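Local atomic coordinates of DNA ligase (Alteromonas mediterranea, PDB entry 6GDR), a protein that probably seals nicks in DNA as a minimal ATP-dependent ligase of the Lig E type, with adenosine monophosphate bound in its nucleotide pocket. Residues A63-A68 with P159-V164. Sequence-based numbering, arbitrary orientation.
Sequences ANWPKA and PTFAVV
One face of the W65 indole receives F161, whose ring turns an edge toward the five-membered ring in a T-shaped stack, the centroids 5.5 Å apart and the planes at 74°. F161 CB lies over the same five-membered ring as a CH-pi contact, 4.1 Å from its centroid, while F161 CD1 comes down 4.1 Å from W65 CD2. At the edge of the indole, near its plane, T160 OG1 lies 3.1 Å from W65 NE1; the strongest polar partner of this hydroxyl is N158 OD1, with F61 O also nearby. P66 takes a face of the F161 ring: its CD sits 4.2 Å from the ring centroid, displaced toward the rim, with CE1 the closest ring atom to P66 CD at 3.9 Å. F161 can meet both neighbours because its CG stands anti to the backbone N (chi1 -175°), which carries the ring out from the strand so that one edge meets the indole and one face meets P66. With W65 replaced by an alanine, F161 CB and CD1 would probably face a gap, and the phenyl ring would lose its T-shaped partner and be freer to turn. The contact is buried and mostly apolar, and it fastens the loop between helix 59-62 and strand 70-75 to the start of strand 161-163, an outermost strand of a five-stranded mixed sheet in the nucleotide-binding domain. W42 and F130 from that sheet add their rings around W65, and L152 of helix 142-154 touches P66. Just past the end of this edge strand, which runs parallel to strand 129-134, V164 touches the bound adenosine monophosphate.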
loop_
_atom_site.group_PDB
_atom_site.type_symbol
_atom_site.label_atom_id
_atom_site.label_comp_id
_atom_site.label_asym_id
_atom_site.label_seq_id
_atom_site.Cartn_x
_atom_site.Cartn_y
_atom_site.Cartn_z
ATOM N N ALA D 63 20.178 4.678 14.387
ATOM C CA ALA D 63 20.905 5.315 15.475
ATOM C C ALA D 63 20.134 6.516 16.005
ATOM O O ALA D 63 19.696 7.378 15.237
ATOM C CB ALA D 63 22.292 5.743 15.001
ATOM N N ASN D 64 19.966 6.565 17.325
ATOM C CA ASN D 64 19.338 7.671 18.043
ATOM C C ASN D 64 17.838 7.767 17.800
ATOM O O ASN D 64 17.228 8.786 18.150
ATOM C CB ASN D 64 19.992 9.014 17.692
ATOM C CG ASN D 64 21.470 9.048 18.034
ATOM O OD1 ASN D 64 22.316 9.258 17.167
ATOM N ND2 ASN D 64 21.784 8.839 19.308
ATOM N N TRP D 65 17.217 6.739 17.219
ATOM C CA TRP D 65 15.773 6.749 17.067
ATOM C C TRP D 65 15.106 6.721 18.442
ATOM O O TRP D 65 15.715 6.304 19.430
ATOM C CB TRP D 65 15.308 5.552 16.237
ATOM C CG TRP D 65 15.476 5.728 14.757
ATOM C CD1 TRP D 65 16.307 6.603 14.120
ATOM C CD2 TRP D 65 14.784 5.011 13.727
ATOM N NE1 TRP D 65 16.179 6.472 12.758
ATOM C CE2 TRP D 65 15.249 5.501 12.492
ATOM C CE3 TRP D 65 13.817 4.001 13.731
ATOM C CZ2 TRP D 65 14.782 5.015 11.272
ATOM C CZ3 TRP D 65 13.354 3.521 12.521
ATOM C CH2 TRP D 65 13.836 4.028 11.308
ATOM N N PRO D 66 13.851 7.163 18.531
ATOM C CA PRO D 66 13.154 7.131 19.823
ATOM C C PRO D 66 13.050 5.716 20.374
ATOM O O PRO D 66 13.250 4.724 19.669
ATOM C CB PRO D 66 11.769 7.704 19.497
ATOM C CG PRO D 66 11.963 8.492 18.250
ATOM C CD PRO D 66 13.028 7.783 17.478
ATOM N N LYS D 67 12.731 5.636 21.663
ATOM C CA LYS D 67 12.552 4.358 22.351
ATOM C C LYS D 67 11.067 4.082 22.582
ATOM O O LYS D 67 10.602 3.877 23.704
ATOM C CB LYS D 67 13.326 4.358 23.667
ATOM C CG LYS D 67 14.839 4.490 23.511
ATOM C CD LYS D 67 15.466 3.301 22.787
ATOM C CE LYS D 67 15.277 2.002 23.559
ATOM N NZ LYS D 67 16.049 0.877 22.963
ATOM N N ALA D 68 10.318 4.078 21.482
ATOM C CA ALA D 68 8.884 3.841 21.517
ATOM C C ALA D 68 8.494 2.983 20.322
ATOM O O ALA D 68 9.310 2.693 19.443
ATOM C CB ALA D 68 8.098 5.159 21.512
ATOM N N PRO D 159 18.277 11.928 10.272
ATOM C CA PRO D 159 17.294 12.319 9.248
ATOM C C PRO D 159 16.558 11.145 8.620
ATOM O O PRO D 159 15.591 11.373 7.881
ATOM C CB PRO D 159 18.148 13.055 8.210
ATOM C CG PRO D 159 19.491 12.440 8.339
ATOM C CD PRO D 159 19.660 12.099 9.795
ATOM N N THR D 160 16.984 9.907 8.877
ATOM C CA THR D 160 16.247 8.754 8.370
ATOM C C THR D 160 14.868 8.653 9.008
ATOM O O THR D 160 13.938 8.120 8.393
ATOM C CB THR D 160 17.033 7.469 8.624
ATOM O OG1 THR D 160 17.283 7.327 10.028
ATOM C CG2 THR D 160 18.357 7.492 7.870
ATOM N N PHE D 161 14.721 9.150 10.233
ATOM C CA PHE D 161 13.428 9.183 10.900
ATOM C C PHE D 161 12.654 10.404 10.419
ATOM O O PHE D 161 13.075 11.543 10.652
ATOM C CB PHE D 161 13.613 9.217 12.414
ATOM C CG PHE D 161 12.328 9.133 13.187
ATOM C CD1 PHE D 161 11.857 7.912 13.640
ATOM C CD2 PHE D 161 11.593 10.275 13.463
ATOM C CE1 PHE D 161 10.675 7.830 14.353
ATOM C CE2 PHE D 161 10.412 10.200 14.175
ATOM C CZ PHE D 161 9.952 8.976 14.620
ATOM N N ALA D 162 11.533 10.170 9.742
ATOM C CA ALA D 162 10.699 11.233 9.202
ATOM C C ALA D 162 9.253 10.993 9.621
ATOM O O ALA D 162 8.932 10.007 10.290
ATOM C CB ALA D 162 10.825 11.311 7.675
ATOM N N VAL D 163 8.377 11.911 9.223
ATOM C CA VAL D 163 6.958 11.840 9.550
ATOM C C VAL D 163 6.169 12.207 8.304
ATOM O O VAL D 163 6.425 13.244 7.682
ATOM C CB VAL D 163 6.587 12.775 10.720
ATOM C CG1 VAL D 163 5.118 12.607 11.094
ATOM C CG2 VAL D 163 7.480 12.507 11.924
ATOM N N VAL D 164 5.211 11.355 7.935
ATOM C CA VAL D 164 4.397 11.618 6.757
ATOM C C VAL D 164 3.686 12.952 6.924
ATOM O O VAL D 164 3.113 13.244 7.982
ATOM C CB VAL D 164 3.400 10.472 6.533
ATOM C CG1 VAL D 164 2.437 10.812 5.407
ATOM C CG2 VAL D 164 4.145 9.178 6.222
#